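Local coordinates for VIN1 (Oscarella pearsei, PDB 6BFI), which binds actin filaments as a vinculin homolog and may play a role in cell-cell adhesion, at residues 5-10 and 176-181; 139-144 and 240-245; 147-152 and 230-235; 188-193 and 246-251. All coordinates share one frame; numbering follows the deposited sequence.

From the N terminus, residues 5-10 open interaction 1, and residues 139-144 and 147-152 open interactions 2 and 3 before 176-181 closes interaction 1, which therefore crosses both. Residues 188-193 then open interaction 4. Helix 224-249 closes the remaining loops: interaction 3 at 230-235, nested inside interaction 2, which closes at 240-245, and last interaction 4 at 246-251, which crosses both. Interactions 1 and 4 lie in series yet touch, R178 and H179 packing on L249 and L191. Together the contacts tie helix 224-249 to helix 102-145, to the turn after it and to helix 185-215, and fasten the chain's N-terminal end to the end of helix 154-178.

Interaction 1: residues 5-10 and 176-181; sequences FHTKTL and EQRHPE
R178 at the end of helix 154-178 reaches across to H6 and T7. Its CG stands anti to the backbone N (chi1 174°) and the chain bends at chi2, bringing NH2 to 4.0 Å from H6 CE1. The two flat groups meet edge to edge with their planes 60° apart. Neither H6 nor T7 takes a hydrogen bond from the guanidinium. Its strong partner is D127 of helix 102-145, which also receives a weak bond from T7 OG1. At P180 the backbone oxygen becomes the target: K8, extended beyond CG, lays its chain alongside the turn, and its NZ donates to P180 O at 2.9 Å, tilted from the carbonyl plane. E181 follows with the central bond. Its O accepts the backbone N-H of K8, the first residue of helix 8-32, 2.9 Å from K8 N and nearly straight at 166°. T7 CA adds a CH...O contact of 3.5 Å to E181 O. The E181 carboxylate turns back to R178, OE1 standing a long 3.8 Å from NH1. Two successive carbonyls thus accept a helix-start N-H and one bond from a lysine ammonium, so the N-terminal helix is docked on this turn largely through backbone oxygens.

Interaction 2: residues 139-144 and 240-245; sequences RSVQEY and IAIEEI
R139 and Q142 on helix 102-145 converge on E243 of helix 224-249, in an antiparallel helix pair consistent with the helical bundles of the vinculin family. The axes run at 165° and approach to 10.2 Å. Q142 has CG anti to its backbone N (chi1 -177°) and an extended chain, which carries the amide across to helix 224-249. It crosses E243 at about a right angle, yet amide and carboxylate planes lie nearly coplanar. Q142 NE2 donates to the anti lone pair of E243 OE2 at 3.0 Å (158°). From the outer side R139 NH1 makes a salt bridge to E243 OE2; the hydrogen bond is bent and weak, and its 2.5 Å, too short for such a bond, is doubtful. Beneath this polar layer, Q142 CB rests on I242 CG2 at 3.8 Å, and the other end of I242, CD1, lies 4.4 Å from V141 CG1. Q142 NE2 also bonds weakly to F239 O. A leucine in place of Q142 would probably leave E243 OE2 with R139 alone and R139 freer to swing. The amide's other end is fixed too: R139 NH1, in its guanidinium plane, donates to a lone pair of Q142 OE1 at 3.1 Å.

Interaction 3: residues 147-152 and 230-235; sequences VAKVID and GRDYVI
A148 meets I235 and R231 at one end of a helical bundle, where a 3-10 turn after helix 102-145 leads toward helix 154-178 and packs on helix 224-249. A148 CB touches I235 CD1 at 4.0 Å, and A148 O lies 3.7 Å from R231 CD. F160 and I209 of the neighbouring helices flank the same methyl. K149 comes next and does two things. Its backbone spans one face of the R231 guanidinium, with CA over the centre, 3.8 Å above the plane. The carbonyl of K149 lies over that same face, at too poor an angle for a hydrogen bond to NH1. The K149 side chain, extended beyond CG, runs over helix 224-249: CG lies 3.7 Å from I235 CD1 and passes beside D232 OD1. Its ammonium stays short of the carboxylate and instead donates at 3.1 Å from NZ to a water, which in turn donates to D232 O. I151 follows, its O near the guanidinium edge while its side chain sinks among L157, F160 and I209. The guanidinium is also tied down on its own helix: R231 NE donates to D232 OD1 at 3.0 Å, approaching from above the carboxylate plane.

Interaction 4: residues 188-193 and 246-251; sequences AQMLKS and IRVLQL
V248 projects from the last turn of helix 224-249 between M190 and L191 of helix 185-215. With CG1 anti to the backbone N (chi1 -180°), its two methyls divide the work. CG1 sits 3.8 Å from L191 CG, the two side chains sliding past each other in opposite directions, and CG2 faces M190 CB at 4.1 Å, the pair crossing at a slant. L191 CD2 also reaches V248 CB at 3.9 Å and, more loosely, L249 CG at 4.5 Å. Trimming V248 to an alanine removes both methyls and is likely to open a gap between M190 and L191 on one side and the V248 backbone on the other. At the border toward solvent, M190 bends at chi3 so that its CE meets R247 NH2 at 3.6 Å, in the guanidinium plane and at its edge. That guanidinium is held by a salt bridge to E244 on its own helix, and M190 CE lies against E244 as well. Further out, H187 touches V248, while H179 and L182 pack on L191. L249 leans on M134, and I246, turned to another side of its helix, reaches C138 and R139 on helix 102-145. These two successive helices run antiparallel, and such apolar side-chain packing between neighbouring helices is characteristic of the antiparallel helical bundles from which vinculin-family proteins are built.

Interaction 1: residues 5-10 and 176-181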
loop_
_atom_site.group_PDB
_atom_site.type_symbol
_atom_site.label_atom_id
_atom_site.label_comp_id
_atom_site.label_asym_id
_atom_site.label_seq_id
_atom_site.Cartn_x
_atom_site.Cartn_y
_atom_site.Cartn_z
ATOM N N PHE A 5 2.573 23.028 -3.721
ATOM C CA PHE A 5 3.719 22.581 -2.935
ATOM C C PHE A 5 4.128 21.160 -3.306
ATOM O O PHE A 5 4.597 20.407 -2.446
ATOM C CB PHE A 5 3.440 22.663 -1.427
ATOM C CG PHE A 5 1.992 22.856 -1.083
ATOM C CD1 PHE A 5 1.084 21.818 -1.226
ATOM C CD2 PHE A 5 1.540 24.075 -0.604
ATOM C CE1 PHE A 5 -0.252 21.996 -0.903
ATOM C CE2 PHE A 5 0.209 24.260 -0.280
ATOM C CZ PHE A 5 -0.689 23.220 -0.429
ATOM N N HIS A 6 3.961 20.782 -4.574
ATOM C CA HIS A 6 4.349 19.465 -5.063
ATOM C C HIS A 6 5.846 19.346 -5.312
ATOM O O HIS A 6 6.302 18.285 -5.751
ATOM C CB HIS A 6 3.587 19.139 -6.353
ATOM C CG HIS A 6 3.770 20.158 -7.435
ATOM N ND1 HIS A 6 4.591 19.949 -8.523
ATOM C CD2 HIS A 6 3.241 21.394 -7.594
ATOM C CE1 HIS A 6 4.557 21.011 -9.307
ATOM N NE2 HIS A 6 3.747 21.902 -8.766
ATOM N N THR A 7 6.613 20.394 -5.025
ATOM C CA THR A 7 8.033 20.460 -5.328
ATOM C C THR A 7 8.782 20.970 -4.103
ATOM O O THR A 7 8.304 21.873 -3.409
ATOM C CB THR A 7 8.270 21.370 -6.549
ATOM O OG1 THR A 7 8.147 20.600 -7.755
ATOM C CG2 THR A 7 9.634 22.023 -6.508
ATOM N N LYS A 8 9.948 20.371 -3.831
ATOM C CA LYS A 8 10.744 20.774 -2.675
ATOM C C LYS A 8 11.144 22.243 -2.740
ATOM O O LYS A 8 11.281 22.892 -1.698
ATOM C CB LYS A 8 11.988 19.893 -2.559
ATOM C CG LYS A 8 11.689 18.447 -2.208
ATOM C CD LYS A 8 12.951 17.597 -2.240
ATOM C CE LYS A 8 12.661 16.165 -1.830
ATOM N NZ LYS A 8 13.896 15.333 -1.838
ATOM N N THR A 9 11.346 22.780 -3.944
ATOM C CA THR A 9 11.608 24.210 -4.079
ATOM C C THR A 9 10.374 25.029 -3.721
ATOM O O THR A 9 10.479 26.055 -3.033
ATOM C CB THR A 9 12.068 24.527 -5.503
ATOM O OG1 THR A 9 13.287 23.828 -5.778
ATOM C CG2 THR A 9 12.291 26.022 -5.675
ATOM N N LEU A 10 9.198 24.590 -4.179
ATOM C CA LEU A 10 7.955 25.283 -3.852
ATOM C C LEU A 10 7.748 25.358 -2.345
ATOM O O LEU A 10 7.568 26.444 -1.787
ATOM C CB LEU A 10 6.774 24.580 -4.518
ATOM C CG LEU A 10 6.408 25.031 -5.931
ATOM C CD1 LEU A 10 5.356 24.111 -6.522
ATOM C CD2 LEU A 10 5.906 26.462 -5.907
ATOM N N GLU A 176 14.754 10.549 -13.786
ATOM C CA GLU A 176 15.600 10.329 -12.618
ATOM C C GLU A 176 16.102 11.634 -12.015
ATOM O O GLU A 176 16.435 11.665 -10.825
ATOM C CB GLU A 176 16.787 9.440 -12.989
ATOM C CG GLU A 176 16.547 7.956 -12.765
ATOM C CD GLU A 176 16.511 7.584 -11.292
ATOM O OE1 GLU A 176 17.041 8.359 -10.463
ATOM O OE2 GLU A 176 15.955 6.516 -10.961
ATOM N N GLN A 177 16.180 12.702 -12.809
ATOM C CA GLN A 177 16.441 14.026 -12.262
ATOM C C GLN A 177 15.211 14.598 -11.571
ATOM O O GLN A 177 15.340 15.315 -10.573
ATOM C CB GLN A 177 16.911 14.964 -13.378
ATOM C CG GLN A 177 16.841 16.450 -13.052
ATOM C CD GLN A 177 17.774 16.845 -11.929
ATOM O OE1 GLN A 177 18.771 16.169 -11.672
ATOM N NE2 GLN A 177 17.455 17.939 -11.248
ATOM N N ARG A 178 14.016 14.264 -12.061
ATOM C CA ARG A 178 12.798 14.905 -11.581
ATOM C C ARG A 178 12.325 14.325 -10.252
ATOM O O ARG A 178 12.022 15.076 -9.318
ATOM C CB ARG A 178 11.697 14.782 -12.636
ATOM C CG ARG A 178 10.337 15.285 -12.189
ATOM C CD ARG A 178 10.358 16.776 -11.886
ATOM N NE ARG A 178 9.012 17.293 -11.655
ATOM C CZ ARG A 178 8.730 18.565 -11.395
ATOM N NH1 ARG A 178 9.703 19.466 -11.326
ATOM N NH2 ARG A 178 7.472 18.940 -11.203
ATOM N N HIS A 179 12.250 12.992 -10.141
ATOM C CA HIS A 179 11.557 12.432 -8.980
ATOM C C HIS A 179 12.229 12.705 -7.628
ATOM O O HIS A 179 11.533 12.670 -6.604
ATOM C CB HIS A 179 11.314 10.925 -9.162
ATOM C CG HIS A 179 12.540 10.070 -9.060
ATOM N ND1 HIS A 179 13.188 9.832 -7.868
ATOM C CD2 HIS A 179 13.207 9.356 -9.999
ATOM C CE1 HIS A 179 14.217 9.030 -8.080
ATOM N NE2 HIS A 179 14.249 8.726 -9.365
ATOM N N PRO A 180 13.537 12.985 -7.542
ATOM C CA PRO A 180 14.085 13.445 -6.254
ATOM C C PRO A 180 13.631 14.838 -5.840
ATOM O O PRO A 180 13.967 15.276 -4.731
ATOM C CB PRO A 180 15.603 13.412 -6.486
ATOM C CG PRO A 180 15.792 12.404 -7.549
ATOM C CD PRO A 180 14.624 12.602 -8.463
ATOM N N GLU A 181 12.887 15.553 -6.682
ATOM C CA GLU A 181 12.436 16.898 -6.352
ATOM C C GLU A 181 10.997 16.947 -5.856
ATOM O O GLU A 181 10.568 17.993 -5.361
ATOM C CB GLU A 181 12.584 17.821 -7.568
ATOM C CG GLU A 181 14.026 18.114 -7.951
ATOM C CD GLU A 181 14.140 19.019 -9.165
ATOM O OE1 GLU A 181 13.183 19.069 -9.967
ATOM O OE2 GLU A 181 15.187 19.684 -9.315
#

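Interaction 2: residues 139-144 and 240-245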
loop_
_atom_site.group_PDB
_atom_site.type_symbol
_atom_site.label_atom_id
_atom_site.label_comp_id
_atom_site.label_asym_id
_atom_site.label_seq_id
_atom_site.Cartn_x
_atom_site.Cartn_y
_atom_site.Cartn_z
ATOM N N ARG A 139 7.216 11.976 -25.083
ATOM C CA ARG A 139 6.381 11.828 -26.269
ATOM C C ARG A 139 7.214 11.435 -27.480
ATOM O O ARG A 139 6.793 10.588 -28.274
ATOM C CB ARG A 139 5.615 13.121 -26.550
ATOM C CG ARG A 139 4.474 13.416 -25.588
ATOM C CD ARG A 139 3.434 12.309 -25.578
ATOM N NE ARG A 139 2.174 12.765 -24.996
ATOM C CZ ARG A 139 1.171 11.963 -24.653
ATOM N NH1 ARG A 139 1.277 10.653 -24.819
ATOM N NH2 ARG A 139 0.061 12.475 -24.138
ATOM N N SER A 140 8.396 12.036 -27.643
ATOM C CA SER A 140 9.232 11.693 -28.791
ATOM C C SER A 140 9.625 10.219 -28.763
ATOM O O SER A 140 9.428 9.492 -29.748
ATOM C CB SER A 140 10.473 12.586 -28.835
ATOM O OG SER A 140 11.392 12.253 -27.812
ATOM N N VAL A 141 10.165 9.751 -27.632
ATOM C CA VAL A 141 10.604 8.356 -27.577
ATOM C C VAL A 141 9.409 7.410 -27.691
ATOM O O VAL A 141 9.476 6.374 -28.373
ATOM C CB VAL A 141 11.426 8.104 -26.299
ATOM C CG1 VAL A 141 10.677 8.577 -25.075
ATOM C CG2 VAL A 141 11.784 6.635 -26.174
ATOM N N GLN A 142 8.292 7.763 -27.052
ATOM C CA GLN A 142 7.091 6.942 -27.148
ATOM C C GLN A 142 6.617 6.822 -28.592
ATOM O O GLN A 142 6.223 5.738 -29.038
ATOM C CB GLN A 142 5.991 7.530 -26.271
ATOM C CG GLN A 142 4.719 6.717 -26.250
ATOM C CD GLN A 142 3.591 7.435 -25.549
ATOM O OE1 GLN A 142 3.443 8.652 -25.667
ATOM N NE2 GLN A 142 2.789 6.686 -24.806
ATOM N N GLU A 143 6.653 7.926 -29.339
ATOM C CA GLU A 143 6.274 7.883 -30.747
ATOM C C GLU A 143 7.236 7.019 -31.550
ATOM O O GLU A 143 6.810 6.267 -32.434
ATOM C CB GLU A 143 6.217 9.297 -31.324
ATOM C CG GLU A 143 5.047 10.130 -30.825
ATOM C CD GLU A 143 5.243 11.614 -31.067
ATOM O OE1 GLU A 143 6.237 11.987 -31.728
ATOM O OE2 GLU A 143 4.404 12.408 -30.591
ATOM N N TYR A 144 8.538 7.104 -31.256
ATOM C CA TYR A 144 9.493 6.297 -32.006
ATOM C C TYR A 144 9.398 4.814 -31.671
ATOM O O TYR A 144 9.890 3.987 -32.446
ATOM C CB TYR A 144 10.922 6.789 -31.771
ATOM C CG TYR A 144 11.927 6.141 -32.703
ATOM C CD1 TYR A 144 11.851 6.333 -34.077
ATOM C CD2 TYR A 144 12.943 5.332 -32.211
ATOM C CE1 TYR A 144 12.759 5.742 -34.932
ATOM C CE2 TYR A 144 13.857 4.739 -33.060
ATOM C CZ TYR A 144 13.760 4.947 -34.419
ATOM O OH TYR A 144 14.667 4.357 -35.266
ATOM N N ILE A 240 2.586 1.948 -22.444
ATOM C CA ILE A 240 1.757 2.216 -21.274
ATOM C C ILE A 240 2.599 2.783 -20.137
ATOM O O ILE A 240 2.206 3.761 -19.487
ATOM C CB ILE A 240 1.013 0.934 -20.857
ATOM C CG1 ILE A 240 -0.137 0.656 -21.831
ATOM C CG2 ILE A 240 0.512 1.032 -19.421
ATOM C CD1 ILE A 240 -0.788 -0.693 -21.650
ATOM N N ALA A 241 3.771 2.191 -19.886
ATOM C CA ALA A 241 4.652 2.722 -18.848
ATOM C C ALA A 241 5.010 4.179 -19.115
ATOM O O ALA A 241 4.996 5.008 -18.195
ATOM C CB ALA A 241 5.918 1.873 -18.746
ATOM N N ILE A 242 5.326 4.516 -20.366
ATOM C CA ILE A 242 5.680 5.897 -20.682
ATOM C C ILE A 242 4.465 6.808 -20.539
ATOM O O ILE A 242 4.589 7.962 -20.105
ATOM C CB ILE A 242 6.302 5.980 -22.087
ATOM C CG1 ILE A 242 7.627 5.222 -22.119
ATOM C CG2 ILE A 242 6.521 7.433 -22.498
ATOM C CD1 ILE A 242 8.332 5.278 -23.470
ATOM N N GLU A 243 3.276 6.312 -20.894
ATOM C CA GLU A 243 2.051 7.072 -20.653
ATOM C C GLU A 243 1.906 7.415 -19.175
ATOM O O GLU A 243 1.599 8.558 -18.816
ATOM C CB GLU A 243 0.831 6.284 -21.132
ATOM C CG GLU A 243 0.524 6.427 -22.607
ATOM C CD GLU A 243 0.007 7.805 -22.965
ATOM O OE1 GLU A 243 -0.929 8.283 -22.290
ATOM O OE2 GLU A 243 0.538 8.412 -23.920
ATOM N N GLU A 244 2.131 6.430 -18.302
ATOM C CA GLU A 244 1.989 6.675 -16.871
ATOM C C GLU A 244 3.053 7.642 -16.370
ATOM O O GLU A 244 2.766 8.497 -15.525
ATOM C CB GLU A 244 2.047 5.355 -16.099
ATOM C CG GLU A 244 1.704 5.480 -14.620
ATOM C CD GLU A 244 0.239 5.793 -14.373
ATOM O OE1 GLU A 244 -0.558 5.750 -15.333
ATOM O OE2 GLU A 244 -0.120 6.082 -13.213
ATOM N N ILE A 245 4.283 7.525 -16.876
ATOM C CA ILE A 245 5.316 8.501 -16.535
ATOM C C ILE A 245 4.857 9.905 -16.903
ATOM O O ILE A 245 5.024 10.852 -16.126
ATOM C CB ILE A 245 6.648 8.147 -17.223
ATOM C CG1 ILE A 245 7.388 7.068 -16.437
ATOM C CG2 ILE A 245 7.528 9.379 -17.361
ATOM C CD1 ILE A 245 8.685 6.627 -17.080
#

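Interaction 3: residues 147-152 and 230-235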
loop_
_atom_site.group_PDB
_atom_site.type_symbol
_atom_site.label_atom_id
_atom_site.label_comp_id
_atom_site.label_asym_id
_atom_site.label_seq_id
_atom_site.Cartn_x
_atom_site.Cartn_y
_atom_site.Cartn_z
ATOM N N VAL A 147 7.947 2.340 -34.411
ATOM C CA VAL A 147 8.693 1.995 -35.617
ATOM C C VAL A 147 9.133 0.533 -35.608
ATOM O O VAL A 147 9.328 -0.063 -36.674
ATOM C CB VAL A 147 9.896 2.952 -35.767
ATOM C CG1 VAL A 147 10.759 2.575 -36.957
ATOM C CG2 VAL A 147 9.415 4.388 -35.904
ATOM N N ALA A 148 9.258 -0.074 -34.427
ATOM C CA ALA A 148 9.774 -1.435 -34.329
ATOM C C ALA A 148 8.872 -2.463 -35.001
ATOM O O ALA A 148 9.327 -3.578 -35.282
ATOM C CB ALA A 148 9.984 -1.806 -32.862
ATOM N N LYS A 149 7.614 -2.119 -35.278
ATOM C CA LYS A 149 6.693 -3.090 -35.861
ATOM C C LYS A 149 7.001 -3.399 -37.322
ATOM O O LYS A 149 6.500 -4.399 -37.846
ATOM C CB LYS A 149 5.254 -2.592 -35.724
ATOM C CG LYS A 149 4.859 -2.267 -34.298
ATOM C CD LYS A 149 3.367 -2.022 -34.163
ATOM C CE LYS A 149 2.991 -1.781 -32.708
ATOM N NZ LYS A 149 1.522 -1.640 -32.524
ATOM N N VAL A 150 7.810 -2.573 -37.994
ATOM C CA VAL A 150 8.138 -2.794 -39.400
ATOM C C VAL A 150 9.523 -3.398 -39.588
ATOM O O VAL A 150 9.962 -3.577 -40.731
ATOM C CB VAL A 150 8.011 -1.485 -40.209
ATOM C CG1 VAL A 150 7.670 -1.778 -41.665
ATOM C CG2 VAL A 150 6.963 -0.573 -39.592
ATOM N N ILE A 151 10.220 -3.724 -38.506
ATOM C CA ILE A 151 11.565 -4.281 -38.608
ATOM C C ILE A 151 11.477 -5.738 -39.041
ATOM O O ILE A 151 10.768 -6.542 -38.426
ATOM C CB ILE A 151 12.315 -4.145 -37.274
ATOM C CG1 ILE A 151 12.350 -2.682 -36.826
ATOM C CG2 ILE A 151 13.726 -4.700 -37.398
ATOM C CD1 ILE A 151 13.083 -2.476 -35.517
ATOM N N ASP A 152 12.204 -6.083 -40.104
ATOM C CA ASP A 152 12.262 -7.455 -40.596
ATOM C C ASP A 152 13.672 -7.983 -40.804
ATOM O O ASP A 152 13.839 -9.205 -40.904
ATOM C CB ASP A 152 11.490 -7.589 -41.917
ATOM C CG ASP A 152 10.011 -7.852 -41.705
ATOM O OD1 ASP A 152 9.420 -7.266 -40.773
ATOM O OD2 ASP A 152 9.439 -8.656 -42.470
ATOM N N GLY A 230 4.310 -11.232 -29.466
ATOM C CA GLY A 230 5.255 -10.965 -28.392
ATOM C C GLY A 230 5.878 -9.587 -28.507
ATOM O O GLY A 230 5.857 -8.793 -27.555
ATOM N N ARG A 231 6.423 -9.277 -29.687
ATOM C CA ARG A 231 7.026 -7.968 -29.911
ATOM C C ARG A 231 6.045 -6.843 -29.590
ATOM O O ARG A 231 6.352 -5.945 -28.800
ATOM C CB ARG A 231 7.511 -7.861 -31.356
ATOM C CG ARG A 231 8.046 -6.494 -31.732
ATOM C CD ARG A 231 8.093 -6.353 -33.239
ATOM N NE ARG A 231 6.770 -6.543 -33.826
ATOM C CZ ARG A 231 6.550 -6.822 -35.106
ATOM N NH1 ARG A 231 7.570 -6.954 -35.945
ATOM N NH2 ARG A 231 5.307 -6.976 -35.545
ATOM N N ASP A 232 4.849 -6.891 -30.184
ATOM C CA ASP A 232 3.873 -5.824 -29.973
ATOM C C ASP A 232 3.398 -5.772 -28.526
ATOM O O ASP A 232 2.988 -4.708 -28.048
ATOM C CB ASP A 232 2.686 -6.002 -30.918
ATOM C CG ASP A 232 3.097 -5.972 -32.379
ATOM O OD1 ASP A 232 4.212 -5.491 -32.671
ATOM O OD2 ASP A 232 2.307 -6.425 -33.235
ATOM N N TYR A 233 3.438 -6.903 -27.821
ATOM C CA TYR A 233 3.145 -6.895 -26.395
ATOM C C TYR A 233 4.183 -6.079 -25.640
ATOM O O TYR A 233 3.836 -5.272 -24.767
ATOM C CB TYR A 233 3.088 -8.328 -25.861
ATOM C CG TYR A 233 3.139 -8.430 -24.351
ATOM C CD1 TYR A 233 1.989 -8.285 -23.586
ATOM C CD2 TYR A 233 4.337 -8.678 -23.692
ATOM C CE1 TYR A 233 2.031 -8.378 -22.208
ATOM C CE2 TYR A 233 4.390 -8.774 -22.316
ATOM C CZ TYR A 233 3.234 -8.622 -21.577
ATOM O OH TYR A 233 3.280 -8.714 -20.203
ATOM N N VAL A 234 5.465 -6.271 -25.964
ATOM C CA VAL A 234 6.495 -5.483 -25.290
ATOM C C VAL A 234 6.383 -4.011 -25.678
ATOM O O VAL A 234 6.565 -3.116 -24.839
ATOM C CB VAL A 234 7.891 -6.053 -25.596
ATOM C CG1 VAL A 234 8.960 -5.258 -24.862
ATOM C CG2 VAL A 234 7.956 -7.527 -25.206
ATOM N N ILE A 235 6.066 -3.736 -26.945
ATOM C CA ILE A 235 5.879 -2.355 -27.381
ATOM C C ILE A 235 4.743 -1.702 -26.607
ATOM O O ILE A 235 4.826 -0.528 -26.226
ATOM C CB ILE A 235 5.629 -2.297 -28.899
ATOM C CG1 ILE A 235 6.799 -2.922 -29.657
ATOM C CG2 ILE A 235 5.416 -0.858 -29.351
ATOM C CD1 ILE A 235 6.587 -3.001 -31.153
HETATM O O HOH W 1 1.314 -3.102 -29.828
#

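Interaction 4: residues 188-193 and 246-251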
loop_
_atom_site.group_PDB
_atom_site.type_symbol
_atom_site.label_atom_id
_atom_site.label_comp_id
_atom_site.label_asym_id
_atom_site.label_seq_id
_atom_site.Cartn_x
_atom_site.Cartn_y
_atom_site.Cartn_z
ATOM N N ALA A 188 6.907 9.919 -6.560
ATOM C CA ALA A 188 8.281 9.497 -6.807
ATOM C C ALA A 188 8.368 7.985 -6.965
ATOM O O ALA A 188 9.108 7.483 -7.820
ATOM C CB ALA A 188 9.188 9.975 -5.674
ATOM N N GLN A 189 7.599 7.245 -6.163
ATOM C CA GLN A 189 7.623 5.789 -6.258
ATOM C C GLN A 189 7.035 5.308 -7.580
ATOM O O GLN A 189 7.540 4.348 -8.174
ATOM C CB GLN A 189 6.874 5.171 -5.080
ATOM C CG GLN A 189 7.019 3.664 -5.006
ATOM C CD GLN A 189 8.473 3.229 -4.974
ATOM O OE1 GLN A 189 9.227 3.610 -4.079
ATOM N NE2 GLN A 189 8.875 2.434 -5.961
ATOM N N MET A 190 5.966 5.953 -8.054
ATOM C CA MET A 190 5.413 5.588 -9.354
ATOM C C MET A 190 6.415 5.861 -10.470
ATOM O O MET A 190 6.619 5.017 -11.356
ATOM C CB MET A 190 4.104 6.339 -9.601
ATOM C CG MET A 190 3.046 6.093 -8.531
ATOM S SD MET A 190 1.487 6.960 -8.819
ATOM C CE MET A 190 0.735 5.892 -10.043
ATOM N N LEU A 191 7.067 7.027 -10.434
ATOM C CA LEU A 191 8.079 7.335 -11.440
ATOM C C LEU A 191 9.199 6.298 -11.427
ATOM O O LEU A 191 9.575 5.766 -12.477
ATOM C CB LEU A 191 8.634 8.742 -11.216
ATOM C CG LEU A 191 7.640 9.875 -11.484
ATOM C CD1 LEU A 191 8.223 11.228 -11.111
ATOM C CD2 LEU A 191 7.202 9.860 -12.942
ATOM N N LYS A 192 9.730 5.988 -10.241
ATOM C CA LYS A 192 10.806 5.003 -10.151
ATOM C C LYS A 192 10.361 3.640 -10.668
ATOM O O LYS A 192 11.123 2.949 -11.358
ATOM C CB LYS A 192 11.299 4.890 -8.707
ATOM C CG LYS A 192 12.053 6.112 -8.208
ATOM C CD LYS A 192 12.573 5.907 -6.793
ATOM C CE LYS A 192 11.434 5.716 -5.805
ATOM N NZ LYS A 192 11.926 5.529 -4.408
ATOM N N SER A 193 9.126 3.239 -10.356
ATOM C CA SER A 193 8.644 1.929 -10.785
ATOM C C SER A 193 8.529 1.852 -12.304
ATOM O O SER A 193 8.967 0.872 -12.923
ATOM C CB SER A 193 7.300 1.622 -10.123
ATOM O OG SER A 193 6.334 2.604 -10.453
ATOM N N ILE A 246 4.261 10.059 -18.087
ATOM C CA ILE A 246 3.788 11.373 -18.515
ATOM C C ILE A 246 2.678 11.865 -17.597
ATOM O O ILE A 246 2.612 13.054 -17.264
ATOM C CB ILE A 246 3.335 11.324 -19.987
ATOM C CG1 ILE A 246 4.531 11.045 -20.898
ATOM C CG2 ILE A 246 2.655 12.627 -20.391
ATOM C CD1 ILE A 246 4.163 10.853 -22.355
ATOM N N ARG A 247 1.796 10.960 -17.164
ATOM C CA ARG A 247 0.684 11.366 -16.310
ATOM C C ARG A 247 1.173 11.811 -14.937
ATOM O O ARG A 247 0.742 12.846 -14.418
ATOM C CB ARG A 247 -0.322 10.221 -16.177
ATOM C CG ARG A 247 -1.625 10.638 -15.516
ATOM C CD ARG A 247 -2.502 9.439 -15.195
ATOM N NE ARG A 247 -1.917 8.606 -14.148
ATOM C CZ ARG A 247 -2.104 8.802 -12.845
ATOM N NH1 ARG A 247 -2.861 9.807 -12.424
ATOM N NH2 ARG A 247 -1.531 7.994 -11.963
ATOM N N VAL A 248 2.076 11.036 -14.331
ATOM C CA VAL A 248 2.589 11.379 -13.008
ATOM C C VAL A 248 3.454 12.630 -13.071
ATOM O O VAL A 248 3.468 13.431 -12.128
ATOM C CB VAL A 248 3.356 10.182 -12.416
ATOM C CG1 VAL A 248 3.897 10.520 -11.035
ATOM C CG2 VAL A 248 2.456 8.957 -12.353
ATOM N N LEU A 249 4.181 12.820 -14.176
ATOM C CA LEU A 249 4.983 14.027 -14.351
ATOM C C LEU A 249 4.132 15.287 -14.271
ATOM O O LEU A 249 4.609 16.329 -13.808
ATOM C CB LEU A 249 5.722 13.980 -15.692
ATOM C CG LEU A 249 7.124 13.371 -15.713
ATOM C CD1 LEU A 249 7.631 13.219 -17.142
ATOM C CD2 LEU A 249 8.077 14.228 -14.904
ATOM N N GLN A 250 2.876 15.212 -14.707
ATOM C CA GLN A 250 2.004 16.374 -14.793
ATOM C C GLN A 250 1.102 16.545 -13.577
ATOM O O GLN A 250 0.301 17.485 -13.546
ATOM C CB GLN A 250 1.151 16.291 -16.063
ATOM C CG GLN A 250 1.962 16.355 -17.351
ATOM C CD GLN A 250 1.111 16.165 -18.592
ATOM O OE1 GLN A 250 0.118 15.438 -18.570
ATOM N NE2 GLN A 250 1.497 16.822 -19.682
ATOM N N LEU A 251 1.207 15.669 -12.580
ATOM C CA LEU A 251 0.423 15.823 -11.363
ATOM C C LEU A 251 1.028 16.914 -10.491
ATOM O O LEU A 251 2.228 16.896 -10.199
ATOM C CB LEU A 251 0.355 14.505 -10.593
ATOM C CG LEU A 251 -0.585 13.446 -11.170
ATOM C CD1 LEU A 251 -0.663 12.241 -10.243
ATOM C CD2 LEU A 251 -1.966 14.033 -11.410
#